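Local coordinates for protein serine--tRNA ligase (Pyrococcus horikoshii, PDB 2DQ0) that probably attaches serine to tRNA(Ser), and also to tRNA(Sec), using ATP, as a homodimeric class II aminoacyl-tRNA synthetase, at residues A[21-26]-A[348-353]; A[121-126]-A[342-347]; A[271-276]-A[308-313]. All blocks are in the same frame, centred on the assembly; numbering follows the deposited sequence.

Contact 1: residues A[21-26]-A[348-353]; sequences RGELEK and LGYVAA
Arg-21 and Leu-348 bring the two backbones nearest, with their CA atoms still 7.7 Å apart, so side chains rather than main-chain bonds span the gap between 21-26 and 348-353. Here the helix 11-21 ends in a Schellman motif. Gly-22 takes the positive phi (86°) that lets the chain turn back on the last helical turn, and a CB in that backbone shape would collide with the preceding carbonyl oxygen. The long helix 28-65 of the tRNA-binding arm follows, so the contact joins that N-terminal domain to a loop of the catalytic core.

Arg-21 reaches into the loop with a chain extended from CG to NE. Arg-21 NH2 donates to Gly-349 O at 2.9 Å, coming from above the carbonyl plane. NH1 lies near Ala-352 O, in the guanidinium plane, but that bond is weak; its stronger partner is Asn-108 O. Arginine suits this place because one flat cation can serve several carbonyl oxygens at once.

Tyr-350 comes from the opposite direction to Glu-23 and Lys-26. Its hydroxyl donates to Glu-23 OE1 from above the carboxylate plane, which stands 83° from the ring plane, and accepts from Lys-26 NZ, using both capacities of a phenol between an anion and a cation. A phenylalanine here would probably keep the ring's bulk but leave Glu-23 OE1 without its donor and Lys-26 NZ with one acceptor fewer.

The lysine chain is extended beyond CG, which carries Lys-26 NZ to within 2.7 Å of Tyr-350 OH; the same NZ also bonds Arg-105 O. Glu-23 instead bends at chi2 (-62°), and Glu-23 OE1 comes 2.6 Å from Tyr-350 OH, at the edge of the ring and near its plane.

Contact 2: residues A[121-126]-A[342-347]; sequences NDNVPI and NICTGD
Two torsions set the Asn-123 amide between Cys-344 and Asp-347: CG stands anti to its own carbonyl carbon (chi1 -76°), and chi2 of -1° eclipses OD1 with CA and leaves ND2 directed at Asp-347. From the other segment, the Asp-347 side chain, its CG anti to the backbone N, crosses that of Asn-123 at about a right angle, the amide and carboxylate planes 33° apart.

The two ends of the amide then do different work. Asn-123 OD1 accepts the backbone N of Cys-344 at 3.0 Å in an almost straight bond, although the donor lies well above the carbonyl plane and not on a lone pair. Asn-123 ND2 donates to Asp-347 OD2 at 3.1 Å, on the anti lone pair of that oxygen. Asparagine suits the place because a single flat group supplies an acceptor and a donor. The hydrocarbon of Ile-343 lies alongside it, pointing the same way, with Ile-343 CG1 3.7 Å from Asn-123 ND2. Cys-344 SG packs against Asp-122 CB at 3.6 Å, while the Asp-122 carboxylate turns off to Lys-118 N. Asp-347 OD1 also has the like-charged Glu-120 OE2 close by, which might raise the proton affinity of one of the two.

Further along, Val-124 and Asn-342 form a beta bridge, an antiparallel hydrogen-bonded pair, with Val-124 N to Asn-342 O at 2.9 Å and Asn-342 N to Val-124 O at 2.7 Å. Ile-126 CG2 touches Asn-342 CB at 4.1 Å.

The bridge continues as the antiparallel pairing of strands 124-129 and 338-342 in the large mixed sheet of the catalytic core. Ile-343 reaches Lys-355 and Asp-357 on the next strand, 354-362, while Thr-345 OG1 bonds Lys-20 O near the end of helix 11-21.

Contact 3: residues A[271-276]-A[308-313]; sequences LPLLYV and FVYSRP
Tyr-275 and Tyr-310 touch through their rings, CE2 of the first 3.8 Å from CE1 of the second. Tyr-310 CE1 comes in at the edge of the Tyr-275 ring, near its plane. Leu-273 covers part of one face of Tyr-310: its CD1 sits 4.1 Å above the plane, offset toward the rim, and its CB meets Tyr-310 CB at 3.8 Å. Tyr-275, Tyr-310, Leu-273 and Phe-308 share one side of the sheet; both tyrosines hold CG anti to the carbonyl carbon (chi1 -63° and -72°), beside the backbone N. Leu-274 and Val-309 project from the other side and lie side by side, with CD2 3.8 Å from CG2. Branched aliphatic side chains suit this pair, meeting through their methyl groups, and Leu-274 also packs on Phe-212.

Beneath the side chains runs an antiparallel ladder. Leu-273 pairs with Tyr-310, and Tyr-275 with Phe-308, as hydrogen-bonded pairs; Phe-308 N donates to Tyr-275 O at 2.7 Å. Leu-274 and Val-309 form the non-hydrogen-bonded pair between them. These strands belong to motif 2 of the class II synthetases, two antiparallel strands whose connecting loop carries Arg-283 and Glu-285, predicted ATP contacts. The ladder lies at the end of the motif remote from that loop. There Leu-271 CD2 rests on Arg-312 CG at 3.7 Å, while the guanidinium forms a salt bridge with Asp-391. The Phe-308 side chain lies about 4 Å from that of Glu-254, a predicted serine-binding residue.

Tyrosine rather than phenylalanine fits both ring positions because each hydroxyl has a mate: Tyr-275 OH bonds His-261 NE2, and Tyr-310 OH bonds Leu-257 O. The His-261 ring also meets that of Tyr-310 edge-to-face. On the Leu-274 side, Trp-319 of helix 316-333 touches Pro-272, Leu-274 and Ser-311.

How the contacts relate
Contacts 1 and 2 are neighbours, their centres 13 Å apart, and they touch where Arg-21 CG packs on Thr-345 O. The loop between strands 338-342 and 354-362 supplies 348-353 to contact 1 and most of 342-347 to contact 2. Contact 3 lies 25 Å from contact 1 and 26 Å from contact 2 by centres. Along the chain the three are nested: contact 3 closes the innermost loop, contact 2 encloses it, and contact 1 encloses both. Contacts 2 and 3 reach the same large mixed sheet of the catalytic core. Contact 1 involves the N-terminal tRNA-binding domain, and thus helps connect the arm to the domain that holds the seryl-adenylate analogue.

Contact 1: residues A[21-26]-A[348-353]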
loop_
_atom_site.group_PDB
_atom_site.type_symbol
_atom_site.label_atom_id
_atom_site.label_comp_id
_atom_site.label_asym_id
_atom_site.label_seq_id
_atom_site.Cartn_x
_atom_site.Cartn_y
_atom_site.Cartn_z
ATOM N N ARG A 21 34.553 0.213 2.521
ATOM C CA ARG A 21 33.165 -0.226 2.467
ATOM C C ARG A 21 33.002 -1.720 2.414
ATOM O O ARG A 21 31.926 -2.218 2.664
ATOM C CB ARG A 21 32.451 0.371 1.254
ATOM C CG ARG A 21 31.852 1.749 1.457
ATOM C CD ARG A 21 31.210 2.218 0.149
ATOM N NE ARG A 21 30.498 3.486 0.290
ATOM C CZ ARG A 21 29.351 3.640 0.937
ATOM N NH1 ARG A 21 28.797 4.836 0.996
ATOM N NH2 ARG A 21 28.753 2.604 1.517
ATOM N N GLY A 22 34.068 -2.432 2.080
ATOM C CA GLY A 22 33.975 -3.873 1.993
ATOM C C GLY A 22 33.477 -4.276 0.618
ATOM O O GLY A 22 32.957 -5.374 0.420
ATOM N N GLU A 23 33.625 -3.381 -0.345
ATOM C CA GLU A 23 33.188 -3.670 -1.702
ATOM C C GLU A 23 34.412 -3.965 -2.545
ATOM O O GLU A 23 34.624 -3.352 -3.589
ATOM C CB GLU A 23 32.434 -2.472 -2.273
ATOM C CG GLU A 23 31.262 -2.070 -1.431
ATOM C CD GLU A 23 30.228 -3.179 -1.337
ATOM O OE1 GLU A 23 29.672 -3.562 -2.388
ATOM O OE2 GLU A 23 29.972 -3.669 -0.216
ATOM N N LEU A 24 35.219 -4.914 -2.093
ATOM C CA LEU A 24 36.431 -5.246 -2.814
ATOM C C LEU A 24 36.217 -5.809 -4.210
ATOM O O LEU A 24 36.996 -5.552 -5.119
ATOM C CB LEU A 24 37.284 -6.207 -1.989
ATOM C CG LEU A 24 38.028 -5.527 -0.834
ATOM C CD1 LEU A 24 37.059 -5.180 0.303
ATOM C CD2 LEU A 24 39.121 -6.453 -0.347
ATOM N N GLU A 25 35.157 -6.570 -4.405
ATOM C CA GLU A 25 34.943 -7.141 -5.719
ATOM C C GLU A 25 34.631 -6.064 -6.752
ATOM O O GLU A 25 34.480 -6.349 -7.937
ATOM C CB GLU A 25 33.846 -8.212 -5.634
ATOM C CG GLU A 25 34.211 -9.307 -4.606
ATOM C CD GLU A 25 33.411 -10.599 -4.740
ATOM O OE1 GLU A 25 33.359 -11.165 -5.855
ATOM O OE2 GLU A 25 32.853 -11.060 -3.717
ATOM N N LYS A 26 34.574 -4.814 -6.299
ATOM C CA LYS A 26 34.288 -3.693 -7.187
ATOM C C LYS A 26 35.429 -2.698 -7.327
ATOM O O LYS A 26 35.301 -1.696 -8.027
ATOM C CB LYS A 26 33.025 -2.955 -6.735
ATOM C CG LYS A 26 31.751 -3.646 -7.157
ATOM C CD LYS A 26 30.524 -2.943 -6.613
ATOM C CE LYS A 26 29.270 -3.608 -7.138
ATOM N NZ LYS A 26 28.048 -2.971 -6.621
ATOM N N LEU A 348 27.263 1.052 6.231
ATOM C CA LEU A 348 26.645 2.251 5.697
ATOM C C LEU A 348 25.627 2.166 4.563
ATOM O O LEU A 348 24.621 2.893 4.584
ATOM C CB LEU A 348 27.724 3.274 5.333
ATOM C CG LEU A 348 27.184 4.661 4.929
ATOM C CD1 LEU A 348 26.181 5.153 5.977
ATOM C CD2 LEU A 348 28.350 5.659 4.751
ATOM N N GLY A 349 25.843 1.314 3.572
ATOM C CA GLY A 349 24.855 1.284 2.504
ATOM C C GLY A 349 25.237 2.219 1.368
ATOM O O GLY A 349 25.896 3.238 1.580
ATOM N N TYR A 350 24.807 1.869 0.160
ATOM C CA TYR A 350 25.132 2.607 -1.052
ATOM C C TYR A 350 24.741 4.070 -1.218
ATOM O O TYR A 350 25.510 4.864 -1.745
ATOM C CB TYR A 350 24.590 1.835 -2.259
ATOM C CG TYR A 350 25.497 0.731 -2.738
ATOM C CD1 TYR A 350 26.072 -0.157 -1.827
ATOM C CD2 TYR A 350 25.809 0.590 -4.099
ATOM C CE1 TYR A 350 26.942 -1.151 -2.245
ATOM C CE2 TYR A 350 26.676 -0.407 -4.535
ATOM C CZ TYR A 350 27.245 -1.280 -3.592
ATOM O OH TYR A 350 28.127 -2.275 -3.975
ATOM N N VAL A 351 23.554 4.440 -0.773
ATOM C CA VAL A 351 23.099 5.797 -0.992
ATOM C C VAL A 351 23.727 6.899 -0.160
ATOM O O VAL A 351 24.015 7.981 -0.675
ATOM C CB VAL A 351 21.572 5.877 -0.830
ATOM C CG1 VAL A 351 21.076 7.214 -1.352
ATOM C CG2 VAL A 351 20.914 4.717 -1.567
ATOM N N ALA A 352 23.964 6.636 1.118
ATOM C CA ALA A 352 24.491 7.683 1.975
ATOM C C ALA A 352 25.987 7.924 1.962
ATOM O O ALA A 352 26.785 7.033 1.682
ATOM C CB ALA A 352 24.030 7.442 3.404
ATOM N N ALA A 353 26.347 9.164 2.259
ATOM C CA ALA A 353 27.743 9.560 2.376
ATOM C C ALA A 353 28.065 9.437 3.869
ATOM O O ALA A 353 29.178 9.098 4.251
ATOM C CB ALA A 353 27.931 11.002 1.924
#

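Contact 2: residues A[121-126]-A[342-347]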
loop_
_atom_site.group_PDB
_atom_site.type_symbol
_atom_site.label_atom_id
_atom_site.label_comp_id
_atom_site.label_asym_id
_atom_site.label_seq_id
_atom_site.Cartn_x
_atom_site.Cartn_y
_atom_site.Cartn_z
ATOM N N ASN A 121 28.802 -3.726 14.545
ATOM C CA ASN A 121 29.561 -3.716 15.789
ATOM C C ASN A 121 30.632 -2.643 15.807
ATOM O O ASN A 121 31.227 -2.380 16.850
ATOM C CB ASN A 121 30.198 -5.082 16.045
ATOM C CG ASN A 121 29.166 -6.146 16.350
ATOM O OD1 ASN A 121 28.819 -6.969 15.492
ATOM N ND2 ASN A 121 28.650 -6.123 17.573
ATOM N N ASP A 122 30.878 -2.026 14.654
ATOM C CA ASP A 122 31.879 -0.972 14.557
ATOM C C ASP A 122 31.211 0.404 14.488
ATOM O O ASP A 122 31.872 1.443 14.386
ATOM C CB ASP A 122 32.789 -1.214 13.343
ATOM C CG ASP A 122 33.815 -2.322 13.588
ATOM O OD1 ASP A 122 34.170 -3.038 12.622
ATOM O OD2 ASP A 122 34.279 -2.475 14.741
ATOM N N ASN A 123 29.889 0.413 14.548
ATOM C CA ASN A 123 29.195 1.683 14.525
ATOM C C ASN A 123 29.622 2.410 15.790
ATOM O O ASN A 123 29.873 1.786 16.817
ATOM C CB ASN A 123 27.687 1.466 14.489
ATOM C CG ASN A 123 27.207 1.051 13.122
ATOM O OD1 ASN A 123 28.000 0.949 12.184
ATOM N ND2 ASN A 123 25.904 0.814 12.993
ATOM N N VAL A 124 29.702 3.730 15.720
ATOM C CA VAL A 124 30.146 4.487 16.866
ATOM C C VAL A 124 29.075 5.320 17.533
ATOM O O VAL A 124 28.448 6.164 16.903
ATOM C CB VAL A 124 31.320 5.420 16.465
ATOM C CG1 VAL A 124 31.710 6.300 17.630
ATOM C CG2 VAL A 124 32.513 4.595 15.998
ATOM N N PRO A 125 28.844 5.084 18.835
ATOM C CA PRO A 125 27.839 5.834 19.608
ATOM C C PRO A 125 28.443 7.215 19.795
ATOM O O PRO A 125 29.633 7.316 20.073
ATOM C CB PRO A 125 27.762 5.068 20.930
ATOM C CG PRO A 125 28.216 3.685 20.568
ATOM C CD PRO A 125 29.361 3.945 19.608
ATOM N N ILE A 126 27.651 8.271 19.651
ATOM C CA ILE A 126 28.195 9.620 19.779
ATOM C C ILE A 126 27.371 10.511 20.671
ATOM O O ILE A 126 27.734 11.649 20.926
ATOM C CB ILE A 126 28.288 10.316 18.402
ATOM C CG1 ILE A 126 26.896 10.395 17.765
ATOM C CG2 ILE A 126 29.246 9.561 17.481
ATOM C CD1 ILE A 126 26.880 11.137 16.457
ATOM N N ASN A 342 26.940 6.857 14.823
ATOM C CA ASN A 342 27.478 7.231 13.535
ATOM C C ASN A 342 27.789 5.885 12.904
ATOM O O ASN A 342 28.612 5.114 13.396
ATOM C CB ASN A 342 28.752 8.053 13.673
ATOM C CG ASN A 342 29.291 8.531 12.321
ATOM O OD1 ASN A 342 28.741 8.207 11.252
ATOM N ND2 ASN A 342 30.376 9.303 12.365
ATOM N N ILE A 343 27.106 5.591 11.817
ATOM C CA ILE A 343 27.285 4.328 11.157
ATOM C C ILE A 343 28.582 4.278 10.402
ATOM O O ILE A 343 28.939 5.231 9.714
ATOM C CB ILE A 343 26.084 4.067 10.260
ATOM C CG1 ILE A 343 24.869 3.888 11.178
ATOM C CG2 ILE A 343 26.337 2.859 9.329
ATOM C CD1 ILE A 343 23.582 3.806 10.440
ATOM N N CYS A 344 29.278 3.154 10.549
ATOM C CA CYS A 344 30.573 2.946 9.922
ATOM C C CYS A 344 30.505 2.585 8.442
ATOM O O CYS A 344 29.434 2.273 7.905
ATOM C CB CYS A 344 31.396 1.902 10.712
ATOM S SG CYS A 344 30.874 0.147 10.666
ATOM N N THR A 345 31.668 2.649 7.797
ATOM C CA THR A 345 31.796 2.384 6.376
ATOM C C THR A 345 31.187 1.073 5.911
ATOM O O THR A 345 30.512 1.037 4.869
ATOM C CB THR A 345 33.282 2.430 5.934
ATOM O OG1 THR A 345 34.069 1.626 6.821
ATOM C CG2 THR A 345 33.812 3.871 5.938
ATOM N N GLY A 346 31.417 0.008 6.684
ATOM C CA GLY A 346 30.900 -1.306 6.328
ATOM C C GLY A 346 29.410 -1.536 6.543
ATOM O O GLY A 346 28.820 -2.429 5.938
ATOM N N ASP A 347 28.782 -0.732 7.389
ATOM C CA ASP A 347 27.362 -0.908 7.651
ATOM C C ASP A 347 26.601 0.274 7.084
ATOM O O ASP A 347 25.427 0.466 7.393
ATOM C CB ASP A 347 27.149 -0.995 9.168
ATOM C CG ASP A 347 25.762 -1.470 9.546
ATOM O OD1 ASP A 347 25.265 -2.427 8.906
ATOM O OD2 ASP A 347 25.183 -0.897 10.498
#

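Contact 3: residues A[271-276]-A[308-313]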
loop_
_atom_site.group_PDB
_atom_site.type_symbol
_atom_site.label_atom_id
_atom_site.label_comp_id
_atom_site.label_asym_id
_atom_site.label_seq_id
_atom_site.Cartn_x
_atom_site.Cartn_y
_atom_site.Cartn_z
ATOM N N LEU A 271 15.399 26.617 -2.705
ATOM C CA LEU A 271 16.146 25.740 -1.820
ATOM C C LEU A 271 16.273 26.404 -0.443
ATOM O O LEU A 271 16.407 27.613 -0.336
ATOM C CB LEU A 271 17.530 25.460 -2.404
ATOM C CG LEU A 271 17.715 24.283 -3.369
ATOM C CD1 LEU A 271 16.701 24.342 -4.470
ATOM C CD2 LEU A 271 19.136 24.321 -3.948
ATOM N N PRO A 272 16.180 25.617 0.635
ATOM C CA PRO A 272 15.959 24.167 0.606
ATOM C C PRO A 272 14.470 23.814 0.481
ATOM O O PRO A 272 13.620 24.507 1.019
ATOM C CB PRO A 272 16.550 23.714 1.937
ATOM C CG PRO A 272 16.158 24.829 2.847
ATOM C CD PRO A 272 16.416 26.088 2.012
ATOM N N LEU A 273 14.163 22.759 -0.266
ATOM C CA LEU A 273 12.782 22.310 -0.397
ATOM C C LEU A 273 12.624 21.341 0.761
ATOM O O LEU A 273 13.357 20.363 0.855
ATOM C CB LEU A 273 12.568 21.577 -1.719
ATOM C CG LEU A 273 12.790 22.362 -3.016
ATOM C CD1 LEU A 273 12.426 21.484 -4.209
ATOM C CD2 LEU A 273 11.936 23.607 -3.020
ATOM N N LEU A 274 11.687 21.620 1.654
ATOM C CA LEU A 274 11.499 20.753 2.806
ATOM C C LEU A 274 10.194 19.954 2.793
ATOM O O LEU A 274 9.089 20.502 2.867
ATOM C CB LEU A 274 11.589 21.576 4.089
ATOM C CG LEU A 274 12.803 22.513 4.147
ATOM C CD1 LEU A 274 12.577 23.466 5.304
ATOM C CD2 LEU A 274 14.141 21.745 4.290
ATOM N N TYR A 275 10.330 18.638 2.710
ATOM C CA TYR A 275 9.155 17.794 2.707
ATOM C C TYR A 275 9.064 16.831 3.881
ATOM O O TYR A 275 10.057 16.278 4.344
ATOM C CB TYR A 275 9.095 17.001 1.403
ATOM C CG TYR A 275 8.955 17.868 0.184
ATOM C CD1 TYR A 275 7.791 18.596 -0.046
ATOM C CD2 TYR A 275 9.976 17.942 -0.758
ATOM C CE1 TYR A 275 7.642 19.373 -1.186
ATOM C CE2 TYR A 275 9.840 18.711 -1.904
ATOM C CZ TYR A 275 8.670 19.422 -2.114
ATOM O OH TYR A 275 8.534 20.154 -3.267
ATOM N N VAL A 276 7.851 16.658 4.368
ATOM C CA VAL A 276 7.596 15.693 5.412
ATOM C C VAL A 276 6.434 14.846 4.901
ATOM O O VAL A 276 5.291 15.298 4.857
ATOM C CB VAL A 276 7.243 16.345 6.764
ATOM C CG1 VAL A 276 6.173 17.449 6.593
ATOM C CG2 VAL A 276 6.780 15.268 7.714
ATOM N N PHE A 308 12.345 14.797 4.243
ATOM C CA PHE A 308 13.163 14.758 3.034
ATOM C C PHE A 308 13.565 16.182 2.702
ATOM O O PHE A 308 12.742 17.106 2.774
ATOM C CB PHE A 308 12.411 14.128 1.883
ATOM C CG PHE A 308 13.274 13.818 0.684
ATOM C CD1 PHE A 308 13.662 14.833 -0.206
ATOM C CD2 PHE A 308 13.651 12.497 0.409
ATOM C CE1 PHE A 308 14.402 14.528 -1.350
ATOM C CE2 PHE A 308 14.390 12.180 -0.727
ATOM C CZ PHE A 308 14.769 13.196 -1.617
ATOM N N VAL A 309 14.838 16.337 2.329
ATOM C CA VAL A 309 15.450 17.629 2.041
ATOM C C VAL A 309 16.255 17.762 0.751
ATOM O O VAL A 309 17.065 16.895 0.392
ATOM C CB VAL A 309 16.393 18.028 3.200
ATOM C CG1 VAL A 309 17.150 19.298 2.864
ATOM C CG2 VAL A 309 15.592 18.219 4.470
ATOM N N TYR A 310 16.019 18.877 0.063
ATOM C CA TYR A 310 16.741 19.222 -1.156
ATOM C C TYR A 310 17.471 20.476 -0.734
ATOM O O TYR A 310 16.828 21.454 -0.366
ATOM C CB TYR A 310 15.805 19.613 -2.293
ATOM C CG TYR A 310 15.003 18.508 -2.926
ATOM C CD1 TYR A 310 13.851 18.007 -2.314
ATOM C CD2 TYR A 310 15.349 18.012 -4.181
ATOM C CE1 TYR A 310 13.061 17.046 -2.946
ATOM C CE2 TYR A 310 14.562 17.046 -4.822
ATOM C CZ TYR A 310 13.420 16.572 -4.198
ATOM O OH TYR A 310 12.635 15.633 -4.836
ATOM N N SER A 311 18.798 20.459 -0.764
ATOM C CA SER A 311 19.552 21.652 -0.385
ATOM C C SER A 311 20.712 21.949 -1.339
ATOM O O SER A 311 20.988 21.197 -2.289
ATOM C CB SER A 311 20.110 21.516 1.040
ATOM O OG SER A 311 21.312 20.760 1.051
ATOM N N ARG A 312 21.377 23.070 -1.088
ATOM C CA ARG A 312 22.536 23.443 -1.878
ATOM C C ARG A 312 23.634 22.551 -1.322
ATOM O O ARG A 312 23.679 22.288 -0.123
ATOM C CB ARG A 312 22.917 24.899 -1.617
ATOM C CG ARG A 312 21.787 25.873 -1.802
ATOM C CD ARG A 312 22.113 27.253 -1.242
ATOM N NE ARG A 312 21.349 28.253 -1.974
ATOM C CZ ARG A 312 21.622 28.622 -3.224
ATOM N NH1 ARG A 312 22.656 28.086 -3.870
ATOM N NH2 ARG A 312 20.825 29.482 -3.846
ATOM N N PRO A 313 24.525 22.064 -2.181
ATOM C CA PRO A 313 25.607 21.210 -1.693
ATOM C C PRO A 313 26.309 21.799 -0.457
ATOM O O PRO A 313 26.706 21.067 0.464
ATOM C CB PRO A 313 26.525 21.120 -2.907
ATOM C CG PRO A 313 25.529 21.067 -4.039
ATOM C CD PRO A 313 24.523 22.141 -3.651
#